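Local coordinates for dextranase (Pseudarthrobacter oxydans, PDB 6NZS), which hydrolyses internal alpha-1,6-glucosidic linkages of dextran as a family 49 glycoside hydrolase, at residues L284-N296 against S306-F318. Numbering follows the deposited sequence.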
loop_
_atom_site.group_PDB
_atom_site.type_symbol
_atom_site.label_atom_id
_atom_site.label_comp_id
_atom_site.label_asym_id
_atom_site.label_seq_id
_atom_site.Cartn_x
_atom_site.Cartn_y
_atom_site.Cartn_z
ATOM N N LEU A 284 6.962 -5.280 11.250
ATOM C CA LEU A 284 5.833 -5.508 12.147
ATOM C C LEU A 284 4.820 -6.321 11.349
ATOM O O LEU A 284 4.263 -5.822 10.366
ATOM C CB LEU A 284 5.217 -4.180 12.595
ATOM C CG LEU A 284 4.044 -4.274 13.580
ATOM C CD1 LEU A 284 4.507 -4.877 14.895
ATOM C CD2 LEU A 284 3.412 -2.906 13.800
ATOM N N SER A 285 4.573 -7.566 11.763
ATOM C CA SER A 285 3.750 -8.499 11.001
ATOM C C SER A 285 2.501 -8.879 11.784
ATOM O O SER A 285 2.588 -9.233 12.963
ATOM C CB SER A 285 4.536 -9.765 10.679
ATOM O OG SER A 285 3.668 -10.710 10.083
ATOM N N GLY A 286 1.346 -8.827 11.121
ATOM C CA GLY A 286 0.092 -9.230 11.738
ATOM C C GLY A 286 -0.288 -10.671 11.456
ATOM O O GLY A 286 -1.458 -11.046 11.613
ATOM N N GLU A 287 0.705 -11.481 11.065
ATOM C CA GLU A 287 0.462 -12.837 10.578
ATOM C C GLU A 287 -0.255 -13.726 11.591
ATOM O O GLU A 287 -0.936 -14.680 11.193
ATOM C CB GLU A 287 1.793 -13.473 10.180
ATOM C CG GLU A 287 2.734 -13.739 11.349
ATOM C CD GLU A 287 4.153 -14.003 10.888
ATOM O OE1 GLU A 287 4.816 -13.046 10.432
ATOM O OE2 GLU A 287 4.612 -15.158 10.978
ATOM N N GLN A 288 -0.099 -13.463 12.890
ATOM C CA GLN A 288 -0.717 -14.321 13.899
ATOM C C GLN A 288 -2.191 -14.017 14.116
ATOM O O GLN A 288 -2.888 -14.836 14.726
ATOM C CB GLN A 288 0.028 -14.228 15.236
ATOM C CG GLN A 288 1.500 -14.574 15.125
ATOM C CD GLN A 288 2.253 -14.497 16.447
ATOM O OE1 GLN A 288 2.188 -13.498 17.153
ATOM N NE2 GLN A 288 2.987 -15.551 16.771
ATOM N N TYR A 289 -2.687 -12.886 13.629
ATOM C CA TYR A 289 -4.069 -12.493 13.861
ATOM C C TYR A 289 -4.972 -13.048 12.768
ATOM O O TYR A 289 -4.609 -13.056 11.588
ATOM C CB TYR A 289 -4.202 -10.968 13.904
ATOM C CG TYR A 289 -3.372 -10.305 14.982
ATOM C CD1 TYR A 289 -3.618 -10.556 16.327
ATOM C CD2 TYR A 289 -2.347 -9.428 14.655
ATOM C CE1 TYR A 289 -2.864 -9.964 17.316
ATOM C CE2 TYR A 289 -1.593 -8.821 15.634
ATOM C CZ TYR A 289 -1.853 -9.093 16.962
ATOM O OH TYR A 289 -1.082 -8.489 17.933
ATOM N N VAL A 290 -6.153 -13.514 13.177
ATOM C CA VAL A 290 -7.174 -13.935 12.228
ATOM C C VAL A 290 -7.734 -12.712 11.508
ATOM O O VAL A 290 -7.699 -11.585 12.023
ATOM C CB VAL A 290 -8.279 -14.707 12.977
ATOM C CG1 VAL A 290 -9.063 -13.773 13.904
ATOM C CG2 VAL A 290 -9.217 -15.411 12.011
ATOM N N TYR A 291 -8.237 -12.928 10.292
ATOM C CA TYR A 291 -8.985 -11.893 9.589
ATOM C C TYR A 291 -10.058 -11.328 10.503
ATOM O O TYR A 291 -10.802 -12.081 11.135
ATOM C CB TYR A 291 -9.669 -12.514 8.374
ATOM C CG TYR A 291 -10.566 -11.588 7.578
ATOM C CD1 TYR A 291 -10.076 -10.410 7.024
ATOM C CD2 TYR A 291 -11.906 -11.907 7.358
ATOM C CE1 TYR A 291 -10.887 -9.582 6.275
ATOM C CE2 TYR A 291 -12.725 -11.086 6.612
ATOM C CZ TYR A 291 -12.219 -9.921 6.066
ATOM O OH TYR A 291 -13.043 -9.106 5.316
ATOM N N GLU A 292 -10.140 -9.999 10.563
ATOM C CA GLU A 292 -11.144 -9.316 11.382
ATOM C C GLU A 292 -11.074 -9.779 12.836
ATOM O O GLU A 292 -12.099 -9.979 13.497
ATOM C CB GLU A 292 -12.555 -9.468 10.804
ATOM C CG GLU A 292 -12.895 -8.494 9.679
ATOM C CD GLU A 292 -14.315 -8.662 9.161
ATOM O OE1 GLU A 292 -14.804 -9.811 9.129
ATOM O OE2 GLU A 292 -14.945 -7.649 8.786
ATOM N N ALA A 293 -9.853 -9.956 13.339
ATOM C CA ALA A 293 -9.652 -10.254 14.751
ATOM C C ALA A 293 -10.242 -9.132 15.596
ATOM O O ALA A 293 -9.811 -7.980 15.505
ATOM C CB ALA A 293 -8.158 -10.409 15.037
ATOM N N ASP A 294 -11.256 -9.463 16.398
ATOM C CA ASP A 294 -12.054 -8.473 17.113
ATOM C C ASP A 294 -11.641 -8.448 18.579
ATOM O O ASP A 294 -11.677 -9.481 19.257
ATOM C CB ASP A 294 -13.544 -8.802 16.983
ATOM C CG ASP A 294 -14.447 -7.628 17.359
ATOM O OD1 ASP A 294 -13.946 -6.629 17.921
ATOM O OD2 ASP A 294 -15.669 -7.706 17.090
ATOM N N THR A 295 -11.240 -7.269 19.063
ATOM C CA THR A 295 -10.918 -7.127 20.478
ATOM C C THR A 295 -12.149 -7.286 21.364
ATOM O O THR A 295 -12.009 -7.667 22.530
ATOM C CB THR A 295 -10.188 -5.803 20.754
ATOM O OG1 THR A 295 -10.999 -4.693 20.340
ATOM C CG2 THR A 295 -8.855 -5.763 20.001
ATOM N N ASN A 296 -13.345 -7.026 20.830
ATOM C CA ASN A 296 -14.587 -7.290 21.552
ATOM C C ASN A 296 -14.901 -8.778 21.663
ATOM O O ASN A 296 -15.845 -9.141 22.375
ATOM C CB ASN A 296 -15.760 -6.603 20.847
ATOM C CG ASN A 296 -15.757 -5.095 21.027
ATOM O OD1 ASN A 296 -15.168 -4.568 21.974
ATOM N ND2 ASN A 296 -16.429 -4.391 20.119
ATOM N N SER A 306 -22.538 -6.070 12.322
ATOM C CA SER A 306 -22.359 -5.754 10.908
ATOM C C SER A 306 -20.899 -5.488 10.552
ATOM O O SER A 306 -20.434 -5.910 9.488
ATOM C CB SER A 306 -23.228 -4.550 10.538
ATOM O OG SER A 306 -22.605 -3.756 9.541
ATOM N N ASN A 307 -20.170 -4.783 11.417
ATOM C CA ASN A 307 -18.784 -4.427 11.148
ATOM C C ASN A 307 -18.030 -4.360 12.468
ATOM O O ASN A 307 -18.618 -4.414 13.550
ATOM C CB ASN A 307 -18.680 -3.089 10.409
ATOM C CG ASN A 307 -19.036 -1.905 11.292
ATOM O OD1 ASN A 307 -18.231 -1.460 12.113
ATOM N ND2 ASN A 307 -20.252 -1.389 11.128
ATOM N N CYS A 308 -16.708 -4.247 12.364
ATOM C CA CYS A 308 -15.833 -4.010 13.507
ATOM C C CYS A 308 -14.908 -2.837 13.223
ATOM O O CYS A 308 -13.719 -2.854 13.569
ATOM C CB CYS A 308 -15.045 -5.263 13.869
ATOM S SG CYS A 308 -13.998 -5.909 12.533
ATOM N N HIS A 309 -15.464 -1.797 12.592
ATOM C CA HIS A 309 -14.670 -0.673 12.102
ATOM C C HIS A 309 -13.770 -0.084 13.178
ATOM O O HIS A 309 -12.652 0.353 12.877
ATOM C CB HIS A 309 -15.597 0.402 11.524
ATOM C CG HIS A 309 -14.877 1.593 10.973
ATOM N ND1 HIS A 309 -14.277 1.593 9.731
ATOM C CD2 HIS A 309 -14.665 2.826 11.493
ATOM C CE1 HIS A 309 -13.723 2.773 9.511
ATOM N NE2 HIS A 309 -13.942 3.539 10.566
ATOM N N SER A 310 -14.216 -0.086 14.433
ATOM C CA SER A 310 -13.462 0.536 15.515
ATOM C C SER A 310 -12.937 -0.446 16.558
ATOM O O SER A 310 -12.246 -0.015 17.488
ATOM C CB SER A 310 -14.301 1.623 16.199
ATOM O OG SER A 310 -15.297 1.041 17.023
ATOM N N SER A 311 -13.234 -1.744 16.437
ATOM C CA SER A 311 -12.815 -2.732 17.429
ATOM C C SER A 311 -11.912 -3.834 16.886
ATOM O O SER A 311 -11.320 -4.576 17.681
ATOM C CB SER A 311 -14.035 -3.375 18.103
ATOM O OG SER A 311 -14.966 -3.819 17.131
ATOM N N CYS A 312 -11.793 -3.984 15.578
ATOM C CA CYS A 312 -10.873 -4.981 15.062
ATOM C C CYS A 312 -9.439 -4.479 15.166
ATOM O O CYS A 312 -9.179 -3.273 15.105
ATOM C CB CYS A 312 -11.230 -5.337 13.628
ATOM S SG CYS A 312 -12.453 -6.659 13.592
ATOM N N VAL A 313 -8.513 -5.427 15.347
ATOM C CA VAL A 313 -7.102 -5.095 15.537
ATOM C C VAL A 313 -6.587 -4.293 14.353
ATOM O O VAL A 313 -6.728 -4.696 13.190
ATOM C CB VAL A 313 -6.279 -6.377 15.737
ATOM C CG1 VAL A 313 -4.776 -6.057 15.772
ATOM C CG2 VAL A 313 -6.700 -7.098 17.001
ATOM N N LYS A 314 -5.997 -3.141 14.647
ATOM C CA LYS A 314 -5.294 -2.325 13.672
ATOM C C LYS A 314 -3.802 -2.512 13.900
ATOM O O LYS A 314 -3.362 -2.778 15.019
ATOM C CB LYS A 314 -5.656 -0.849 13.857
ATOM C CG LYS A 314 -7.154 -0.598 14.037
ATOM C CD LYS A 314 -7.927 -0.875 12.752
ATOM C CE LYS A 314 -9.317 -0.226 12.772
ATOM N NZ LYS A 314 -10.135 -0.712 13.928
ATOM N N MET A 315 -3.015 -2.410 12.826
ATOM C CA MET A 315 -1.580 -2.595 13.017
ATOM C C MET A 315 -0.977 -1.453 13.831
ATOM O O MET A 315 -0.118 -1.683 14.692
ATOM C CB MET A 315 -0.869 -2.769 11.674
ATOM C CG MET A 315 -1.263 -4.056 10.926
ATOM S SD MET A 315 -0.924 -5.580 11.833
ATOM C CE MET A 315 0.869 -5.534 11.900
ATOM N N LEU A 316 -1.437 -0.225 13.582
ATOM C CA LEU A 316 -0.996 0.960 14.305
ATOM C C LEU A 316 -2.203 1.849 14.554
ATOM O O LEU A 316 -2.948 2.168 13.621
ATOM C CB LEU A 316 0.046 1.735 13.493
ATOM C CG LEU A 316 1.378 1.030 13.248
ATOM C CD1 LEU A 316 2.185 1.821 12.230
ATOM C CD2 LEU A 316 2.152 0.839 14.541
ATOM N N GLN A 317 -2.385 2.267 15.808
ATOM C CA GLN A 317 -3.505 3.132 16.155
ATOM C C GLN A 317 -3.045 4.171 17.164
ATOM O O GLN A 317 -2.259 3.862 18.064
ATOM C CB GLN A 317 -4.684 2.336 16.729
ATOM C CG GLN A 317 -5.796 3.223 17.288
ATOM C CD GLN A 317 -7.085 2.470 17.514
ATOM O OE1 GLN A 317 -7.285 1.384 16.968
ATOM N NE2 GLN A 317 -7.974 3.043 18.324
ATOM N N PHE A 318 -3.536 5.398 17.001
ATOM C CA PHE A 318 -3.182 6.511 17.863
ATOM C C PHE A 318 -4.434 7.254 18.293
ATOM O O PHE A 318 -5.489 7.161 17.662
ATOM C CB PHE A 318 -2.262 7.487 17.137
ATOM C CG PHE A 318 -0.922 6.912 16.826
ATOM C CD1 PHE A 318 -0.721 6.152 15.681
ATOM C CD2 PHE A 318 0.132 7.111 17.690
ATOM C CE1 PHE A 318 0.525 5.613 15.408
ATOM C CE2 PHE A 318 1.370 6.582 17.424
ATOM C CZ PHE A 318 1.573 5.830 16.286
HETATM O O HOH W 1 -8.287 -7.419 12.930
#
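A long loop joining two strands of the family 49 beta-solenoid folds back on itself here, its two arms tied by a single beta bridge between Asp-294 and Cys-312. The backbone evidence is that Val-313 N donates to Ala-293 O at 2.9 Å, and Thr-295 N to Ser-311 O. Ser-311 O is gripped twice, since Thr-295 OG1 also donates to it at 2.7 Å, in the carbonyl plane on a lone pair; chi1 of 59° places OG1 between the backbone N and the carbonyl carbon, from where it and the N-H both reach Ser-311 O. Asp-294 OD1 likewise takes two donors from opposite faces of the carboxylate: Ser-311 OG (3.1 Å) and Asn-296 N, the latter closing an Asx turn. Replacing Asp-294 with an alanine would probably leave both donors without their shared acceptor and free the Ser-311 hydroxyl to turn. The Cys-308–Cys-312 disulfide staples the second arm, and Cys-312 SG lies 3.3 Å from Glu-292 O. Further along, Val-313 CG1 sits over the centre of the Tyr-289 ring, 4.2 Å from its centroid and 10° off the normal, a CH-pi contact. Met-315, its side chain bent at chi2 and chi3, brings CE to 3.4 Å from Gly-286 N and also against Leu-284 CG. Leu-284 CD2 meets Leu-316 CD2 at 4.0 Å inside the solenoid. Glu-292 forms a salt bridge with Lys-71, and Tyr-289 OH bonds Tyr-243 O. Strand 283-285 pairs in parallel with strands 260-263 and 325-335, whereas strand 316-320 lies between 266-268 and 342-346 in a separate, four-stranded parallel sheet.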